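Local atomic coordinates of transcription factor GAMBIF1 (Anopheles gambiae, PDB entry 1BVO), a protein that binds DNA through this N-terminal Rel homology specificity domain and probably activates transcription in insect immunity and development. Residues V53-C58 and K81-V86; V122-T127 and R144-V149. All blocks are in the same frame, centred on the assembly; numbering follows the deposited sequence.

Contact 1: residues V53-C58 and K81-V86; sequences VVVVSC and KGVCTV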
ATOM      1  N   VAL C  53      25.522 -13.363 -25.939  1.00 50.46           N
ATOM      2  CA  VAL C  53      24.944 -12.624 -24.847  1.00 46.21           C
ATOM      3  C   VAL C  53      23.921 -13.493 -24.143  1.00 45.83           C
ATOM      4  O   VAL C  53      23.565 -14.580 -24.627  1.00 43.58           O
ATOM      5  CB  VAL C  53      24.313 -11.327 -25.363  1.00 46.48           C
ATOM      6  CG1 VAL C  53      25.393 -10.459 -25.981  1.00 44.83           C
ATOM      7  CG2 VAL C  53      23.241 -11.641 -26.400  1.00 47.57           C
ATOM      8  N   VAL C  54      23.492 -13.059 -22.970  1.00 41.97           N
ATOM      9  CA  VAL C  54      22.510 -13.801 -22.217  1.00 39.19           C
ATOM     10  C   VAL C  54      21.508 -12.835 -21.622  1.00 42.84           C
ATOM     11  O   VAL C  54      21.847 -11.745 -21.170  1.00 43.17           O
ATOM     12  CB  VAL C  54      23.163 -14.635 -21.102  1.00 38.39           C
ATOM     13  CG1 VAL C  54      23.600 -13.747 -19.942  1.00 42.42           C
ATOM     14  CG2 VAL C  54      22.211 -15.720 -20.617  1.00 44.44           C
ATOM     15  N   VAL C  55      20.249 -13.223 -21.724  1.00 48.38           N
ATOM     16  CA  VAL C  55      19.145 -12.453 -21.188  1.00 43.38           C
ATOM     17  C   VAL C  55      18.576 -13.251 -20.040  1.00 44.45           C
ATOM     18  O   VAL C  55      18.212 -14.428 -20.190  1.00 43.81           O
ATOM     19  CB  VAL C  55      18.025 -12.273 -22.215  1.00 48.00           C
ATOM     20  CG1 VAL C  55      16.828 -11.567 -21.578  1.00 45.09           C
ATOM     21  CG2 VAL C  55      18.533 -11.486 -23.402  1.00 40.23           C
ATOM     22  N   VAL C  56      18.502 -12.622 -18.886  1.00 41.81           N
ATOM     23  CA  VAL C  56      17.971 -13.271 -17.719  1.00 44.35           C
ATOM     24  C   VAL C  56      16.722 -12.501 -17.324  1.00 48.67           C
ATOM     25  O   VAL C  56      16.692 -11.269 -17.395  1.00 44.88           O
ATOM     26  CB  VAL C  56      18.974 -13.252 -16.556  1.00 42.97           C
ATOM     27  CG1 VAL C  56      18.444 -14.082 -15.397  1.00 40.19           C
ATOM     28  CG2 VAL C  56      20.319 -13.761 -17.021  1.00 44.31           C
ATOM     29  N   SER C  57      15.659 -13.240 -17.027  1.00 52.22           N
ATOM     30  CA  SER C  57      14.411 -12.634 -16.586  1.00 48.02           C
ATOM     31  C   SER C  57      13.683 -13.657 -15.733  1.00 47.53           C
ATOM     32  O   SER C  57      14.049 -14.835 -15.714  1.00 50.66           O
ATOM     33  CB  SER C  57      13.537 -12.180 -17.761  1.00 40.70           C
ATOM     34  OG  SER C  57      13.007 -13.265 -18.496  1.00 39.39           O
ATOM     35  N   CYS C  58      12.708 -13.184 -14.975  1.00 46.21           N
ATOM     36  CA  CYS C  58      11.919 -14.026 -14.102  1.00 46.30           C
ATOM     37  C   CYS C  58      10.761 -14.676 -14.832  1.00 45.18           C
ATOM     38  O   CYS C  58       9.985 -13.998 -15.521  1.00 46.92           O
ATOM     39  CB  CYS C  58      11.329 -13.199 -12.974  1.00 49.28           C
ATOM     40  SG  CYS C  58      12.485 -12.666 -11.728  1.00 51.21           S
ATOM     41  N   LYS C  81      14.730  -2.452 -17.374  1.00 60.03           N
ATOM     42  CA  LYS C  81      13.332  -2.836 -17.520  1.00 56.36           C
ATOM     43  C   LYS C  81      13.053  -4.235 -16.940  1.00 55.89           C
ATOM     44  O   LYS C  81      12.347  -5.054 -17.541  1.00 56.08           O
ATOM     45  CB  LYS C  81      12.899  -2.714 -18.989  1.00 56.75           C
ATOM     46  CG  LYS C  81      12.456  -1.322 -19.408  1.00 60.00           C
ATOM     47  CD  LYS C  81      11.007  -1.371 -19.897  1.00 76.25           C
ATOM     48  CE  LYS C  81      10.471  -0.028 -20.404  1.00 84.51           C
ATOM     49  NZ  LYS C  81       9.985   0.878 -19.319  1.00 87.04           N
ATOM     50  N   GLY C  82      13.615  -4.485 -15.756  1.00 55.62           N
ATOM     51  CA  GLY C  82      13.430  -5.747 -15.055  1.00 52.25           C
ATOM     52  C   GLY C  82      14.078  -6.941 -15.712  1.00 48.47           C
ATOM     53  O   GLY C  82      14.088  -8.059 -15.180  1.00 46.62           O
ATOM     54  N   VAL C  83      14.605  -6.699 -16.895  1.00 46.71           N
ATOM     55  CA  VAL C  83      15.261  -7.717 -17.660  1.00 51.07           C
ATOM     56  C   VAL C  83      16.704  -7.379 -17.570  1.00 51.64           C
ATOM     57  O   VAL C  83      17.093  -6.218 -17.578  1.00 58.75           O
ATOM     58  CB  VAL C  83      14.790  -7.687 -19.086  1.00 56.71           C
ATOM     59  CG1 VAL C  83      15.738  -8.457 -19.987  1.00 59.25           C
ATOM     60  CG2 VAL C  83      13.402  -8.289 -19.149  1.00 60.13           C
ATOM     61  N   CYS C  84      17.520  -8.404 -17.533  1.00 53.20           N
ATOM     62  CA  CYS C  84      18.923  -8.188 -17.372  1.00 53.30           C
ATOM     63  C   CYS C  84      19.702  -8.900 -18.462  1.00 50.87           C
ATOM     64  O   CYS C  84      19.687 -10.120 -18.546  1.00 52.85           O
ATOM     65  CB  CYS C  84      19.280  -8.670 -15.978  1.00 41.82           C
ATOM     66  SG  CYS C  84      20.971  -8.671 -15.619  1.00 82.90           S
ATOM     67  N   THR C  85      20.468  -8.117 -19.213  1.00 53.15           N
ATOM     68  CA  THR C  85      21.228  -8.600 -20.360  1.00 52.24           C
ATOM     69  C   THR C  85      22.748  -8.396 -20.264  1.00 53.84           C
ATOM     70  O   THR C  85      23.207  -7.261 -20.166  1.00 59.97           O
ATOM     71  CB  THR C  85      20.761  -7.836 -21.618  1.00 50.45           C
ATOM     72  OG1 THR C  85      19.379  -7.468 -21.461  1.00 53.39           O
ATOM     73  CG2 THR C  85      20.930  -8.677 -22.872  1.00 42.88           C
ATOM     74  N   VAL C  86      23.533  -9.473 -20.343  1.00 54.82           N
ATOM     75  CA  VAL C  86      24.994  -9.353 -20.296  1.00 50.00           C
ATOM     76  C   VAL C  86      25.686 -10.231 -21.347  1.00 54.36           C
ATOM     77  O   VAL C  86      25.158 -11.272 -21.740  1.00 50.56           O
ATOM     78  CB  VAL C  86      25.589  -9.706 -18.900  1.00 40.48           C
ATOM     79  CG1 VAL C  86      25.087  -8.743 -17.846  1.00 41.25           C
ATOM     80  CG2 VAL C  86      25.286 -11.143 -18.525  1.00 40.38           C
TER
HETATM   81  O   HOH W   1      12.718 -10.262 -14.597  1.00 55.94           O
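V54 and V86 stand side by side across an antiparallel strand pair inside the immunoglobulin-like, p53-like beta fold of the Rel specificity domain. Strands 52-59 and 83-87 are neighbours here, their N-to-C directions 163° apart in the paired segments. Both valines point the same way, and CG1 of V54 meets CG2 of V86 at 3.4 Å. Each of these methyls sits between its own backbone N and carbonyl carbon, which turns it toward the partner strand. V56 and C84 follow on the same face, and F97 and L73 pack against V56 there. C84 uses this buried side to form its disulfide with C79, tying strand 83-87 to the neighbouring strand 79-80.

The opposite face carries V55 and T85. V55 forks between two partners: CG1, anti to the backbone N (chi1 175°), slants across to CG1 of V83, whereas CG2, anti to the carbonyl carbon, runs alongside CG2 of T85, each at 3.7 Å. Valine suits such a place, since its beta branching fits extended backbone and its two methyls serve one neighbour each. V83 also reaches helix 107-120 through R117 and I120, while T85 is exposed, a place where threonine's hydroxyl is tolerated and its CG2 still packs on V55.

Two hydrogen-bonded pairs hold the strands together. V54 N to V86 O is 2.7 Å, with V86 N returning a bond to V54 O; the bond from V56 N to C84 O is straighter, at 169°, and C84 N answers to V56 O. Beyond them G82, with positive phi, turns the chain before strand 83-87, and a water links the two segments, accepting from C58 N at 2.9 Å and donating to G82 O at 2.7 Å.

Contact 2: residues V122-T127 and R144-V149; sequences VDPFRT and RLCFQV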
ATOM      1  N   VAL C 122      10.041  -9.715 -24.039  1.00 53.58           N
ATOM      2  CA  VAL C 122      10.677 -10.831 -23.348  1.00 52.05           C
ATOM      3  C   VAL C 122       9.650 -11.897 -22.992  1.00 50.40           C
ATOM      4  O   VAL C 122       8.841 -11.720 -22.078  1.00 46.15           O
ATOM      5  CB  VAL C 122      11.422 -10.394 -22.068  1.00 49.76           C
ATOM      6  CG1 VAL C 122      11.795 -11.592 -21.218  1.00 49.36           C
ATOM      7  CG2 VAL C 122      12.682  -9.654 -22.445  1.00 41.97           C
ATOM      8  N   ASP C 123       9.655 -12.976 -23.755  1.00 49.76           N
ATOM      9  CA  ASP C 123       8.748 -14.064 -23.498  1.00 49.70           C
ATOM     10  C   ASP C 123       9.508 -15.296 -23.906  1.00 49.34           C
ATOM     11  O   ASP C 123       9.455 -15.728 -25.056  1.00 54.38           O
ATOM     12  CB  ASP C 123       7.477 -13.914 -24.326  1.00 57.53           C
ATOM     13  CG  ASP C 123       6.495 -15.048 -24.091  1.00 59.28           C
ATOM     14  OD1 ASP C 123       6.826 -16.040 -23.404  1.00 58.06           O
ATOM     15  OD2 ASP C 123       5.371 -14.954 -24.619  1.00 67.57           O
ATOM     16  N   PRO C 124      10.252 -15.869 -22.963  1.00 45.57           N
ATOM     17  CA  PRO C 124      11.058 -17.059 -23.198  1.00 42.86           C
ATOM     18  C   PRO C 124      10.345 -18.222 -23.864  1.00 47.84           C
ATOM     19  O   PRO C 124      10.764 -18.694 -24.920  1.00 44.63           O
ATOM     20  CB  PRO C 124      11.535 -17.428 -21.793  1.00 41.80           C
ATOM     21  CG  PRO C 124      11.616 -16.101 -21.099  1.00 44.37           C
ATOM     22  CD  PRO C 124      10.332 -15.458 -21.548  1.00 43.67           C
ATOM     23  N   PHE C 125       9.269 -18.691 -23.247  1.00 53.16           N
ATOM     24  CA  PHE C 125       8.564 -19.847 -23.772  1.00 59.78           C
ATOM     25  C   PHE C 125       7.365 -19.665 -24.717  1.00 66.54           C
ATOM     26  O   PHE C 125       6.675 -20.642 -25.019  1.00 69.10           O
ATOM     27  CB  PHE C 125       8.214 -20.773 -22.603  1.00 49.25           C
ATOM     28  CG  PHE C 125       9.409 -21.250 -21.841  1.00 48.59           C
ATOM     29  CD1 PHE C 125       9.923 -20.514 -20.777  1.00 46.36           C
ATOM     30  CD2 PHE C 125      10.044 -22.437 -22.198  1.00 50.20           C
ATOM     31  CE1 PHE C 125      11.055 -20.961 -20.076  1.00 48.19           C
ATOM     32  CE2 PHE C 125      11.171 -22.886 -21.513  1.00 50.66           C
ATOM     33  CZ  PHE C 125      11.679 -22.145 -20.449  1.00 50.73           C
ATOM     34  N   ARG C 126       7.174 -18.459 -25.252  1.00 69.90           N
ATOM     35  CA  ARG C 126       6.058 -18.176 -26.168  1.00 70.28           C
ATOM     36  C   ARG C 126       4.793 -18.591 -25.454  1.00 65.67           C
ATOM     37  O   ARG C 126       4.110 -19.547 -25.804  1.00 70.67           O
ATOM     38  CB  ARG C 126       6.245 -18.908 -27.498  1.00 79.38           C
ATOM     39  CG  ARG C 126       7.402 -18.341 -28.310  1.00 83.66           C
ATOM     40  CD  ARG C 126       7.921 -19.314 -29.353  1.00 92.68           C
ATOM     41  NE  ARG C 126       9.004 -18.692 -30.129  1.00100.00           N
ATOM     42  CZ  ARG C 126       9.063 -18.665 -31.461  1.00100.00           C
ATOM     43  NH1 ARG C 126       8.093 -19.225 -32.180  1.00100.00           N
ATOM     44  NH2 ARG C 126      10.074 -18.046 -32.076  1.00100.00           N
ATOM     45  N   THR C 127       4.483 -17.787 -24.457  1.00 60.72           N
ATOM     46  CA  THR C 127       3.375 -17.976 -23.555  1.00 55.48           C
ATOM     47  C   THR C 127       2.349 -16.846 -23.677  1.00 56.94           C
ATOM     48  O   THR C 127       1.183 -16.995 -23.273  1.00 59.50           O
ATOM     49  CB  THR C 127       4.001 -18.017 -22.149  1.00 51.84           C
ATOM     50  OG1 THR C 127       4.102 -19.370 -21.697  1.00 54.15           O
ATOM     51  CG2 THR C 127       3.232 -17.174 -21.165  1.00 57.04           C
ATOM     52  N   ARG C 144      11.708 -18.161 -10.999  1.00 33.66           N
ATOM     53  CA  ARG C 144      12.837 -18.926 -11.482  1.00 42.50           C
ATOM     54  C   ARG C 144      13.510 -17.931 -12.425  1.00 43.92           C
ATOM     55  O   ARG C 144      12.865 -17.017 -12.965  1.00 43.07           O
ATOM     56  CB  ARG C 144      12.421 -20.147 -12.278  1.00 46.50           C
ATOM     57  CG  ARG C 144      11.588 -21.184 -11.582  1.00 47.02           C
ATOM     58  CD  ARG C 144      11.346 -22.286 -12.608  1.00 54.78           C
ATOM     59  NE  ARG C 144      10.379 -23.303 -12.229  1.00 54.04           N
ATOM     60  CZ  ARG C 144      10.706 -24.522 -11.832  1.00 57.57           C
ATOM     61  NH1 ARG C 144      11.980 -24.882 -11.759  1.00 57.69           N
ATOM     62  NH2 ARG C 144       9.750 -25.392 -11.536  1.00 65.88           N
ATOM     63  N   LEU C 145      14.822 -18.038 -12.528  1.00 44.51           N
ATOM     64  CA  LEU C 145      15.583 -17.167 -13.400  1.00 39.84           C
ATOM     65  C   LEU C 145      15.574 -17.854 -14.748  1.00 41.02           C
ATOM     66  O   LEU C 145      15.746 -19.081 -14.838  1.00 41.31           O
ATOM     67  CB  LEU C 145      17.022 -17.047 -12.895  1.00 33.40           C
ATOM     68  CG  LEU C 145      17.147 -16.431 -11.503  1.00 32.77           C
ATOM     69  CD1 LEU C 145      18.579 -16.517 -11.016  1.00 35.09           C
ATOM     70  CD2 LEU C 145      16.663 -15.000 -11.545  1.00 26.94           C
ATOM     71  N   CYS C 146      15.343 -17.086 -15.798  1.00 36.79           N
ATOM     72  CA  CYS C 146      15.343 -17.661 -17.129  1.00 40.60           C
ATOM     73  C   CYS C 146      16.570 -17.155 -17.877  1.00 44.21           C
ATOM     74  O   CYS C 146      16.833 -15.941 -17.911  1.00 46.46           O
ATOM     75  CB  CYS C 146      14.096 -17.284 -17.899  1.00 34.90           C
ATOM     76  SG  CYS C 146      13.902 -18.279 -19.400  1.00 49.74           S
ATOM     77  N   PHE C 147      17.350 -18.079 -18.429  1.00 41.58           N
ATOM     78  CA  PHE C 147      18.545 -17.692 -19.153  1.00 39.43           C
ATOM     79  C   PHE C 147      18.375 -17.941 -20.639  1.00 41.66           C
ATOM     80  O   PHE C 147      18.430 -19.077 -21.093  1.00 38.95           O
ATOM     81  CB  PHE C 147      19.764 -18.459 -18.640  1.00 38.79           C
ATOM     82  CG  PHE C 147      20.030 -18.274 -17.162  1.00 41.83           C
ATOM     83  CD1 PHE C 147      20.807 -17.222 -16.710  1.00 40.32           C
ATOM     84  CD2 PHE C 147      19.498 -19.153 -16.232  1.00 34.41           C
ATOM     85  CE1 PHE C 147      21.047 -17.045 -15.346  1.00 40.76           C
ATOM     86  CE2 PHE C 147      19.727 -18.990 -14.876  1.00 37.37           C
ATOM     87  CZ  PHE C 147      20.507 -17.931 -14.428  1.00 38.38           C
ATOM     88  N   GLN C 148      18.109 -16.889 -21.395  1.00 41.75           N
ATOM     89  CA  GLN C 148      17.991 -17.058 -22.836  1.00 46.69           C
ATOM     90  C   GLN C 148      19.324 -16.661 -23.418  1.00 52.90           C
ATOM     91  O   GLN C 148      19.725 -15.489 -23.313  1.00 56.54           O
ATOM     92  CB  GLN C 148      16.954 -16.149 -23.438  1.00 46.16           C
ATOM     93  CG  GLN C 148      15.553 -16.548 -23.210  1.00 38.07           C
ATOM     94  CD  GLN C 148      14.678 -15.444 -23.632  1.00 39.12           C
ATOM     95  OE1 GLN C 148      14.622 -14.396 -22.965  1.00 37.51           O
ATOM     96  NE2 GLN C 148      14.074 -15.592 -24.806  1.00 36.86           N
ATOM     97  N   VAL C 149      20.017 -17.613 -24.031  1.00 53.52           N
ATOM     98  CA  VAL C 149      21.312 -17.319 -24.615  1.00 52.11           C
ATOM     99  C   VAL C 149      21.184 -17.124 -26.120  1.00 54.62           C
ATOM    100  O   VAL C 149      20.393 -17.811 -26.780  1.00 55.02           O
ATOM    101  CB  VAL C 149      22.348 -18.417 -24.268  1.00 48.76           C
ATOM    102  CG1 VAL C 149      23.490 -18.423 -25.271  1.00 51.76           C
ATOM    103  CG2 VAL C 149      22.906 -18.173 -22.874  1.00 50.99           C
TER
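Between D123 and R126 the chain makes a type I beta turn whose second residue, P124, faces strand 144-149, with the alpha carbons of P124 and Q148 6.9 Å apart. Proline suits this position, because its ring holds phi (here -50°) near the value a type I turn needs there while presenting a compact apolar surface to the strand.

The ring's CB and CG both rest on the sulfur of C146, with P124 CB 3.5 Å from C146 SG. A cysteine fits well here: its short side chain brings a single polarisable atom up to the proline without holding the turn away. F125 comes to the same sulfur by its ring atom CE1, 4.0 Å from C146 SG. The approach is oblique, the sulfur lying 59° off the ring normal and 5.1 Å from the centroid, a cysteine sulfur-aromatic contact. H66 and V167 also touch this phenylalanine.

Q148 reaches out from the strand and crosses the proline at about a right angle. With CG anti to the carbonyl carbon and the chain extended beyond it, the amide lies against P124 in van der Waals contact: NE2 comes within 3.7 Å of P124 CA, and OE1 lies 3.9 Å from P124 CG. The length of the glutamine lets it span from sheet to loop.

D123 ties the turn to the residues that follow it: its OD2 accepts from T127 N at 3.0 Å on the syn side of the carboxylate, and also from G128 N. A type I turn with proline at its second position, packed on C146 and Q148, alternate residues of the strand, thus joins the segment following helix 107-120 to the beta sandwich of the Rel homology domain.

How the contacts relate
The centres of contacts 1 and 2 lie 9 Å apart, and both belong to one antiparallel sheet of the Rel homology domain. Strand 52-59 is the middle member, flanked by 83-87 and 142-152. Along the chain they come in series: contact 1 closes before helix 107-120, and contact 2 opens after it. Probable backbone hydrogen bonds join them, from C146 N to S57 O and from Q148 N to V55 O, while V122 packs on S57. Contact 1 therefore builds the sheet edgewise, and contact 2 lays a loop over one of its faces. Their nearest atoms are about 14 Å (contact 1) and about 15 Å (contact 2) from the DNA, in the scaffold rather than at its interface.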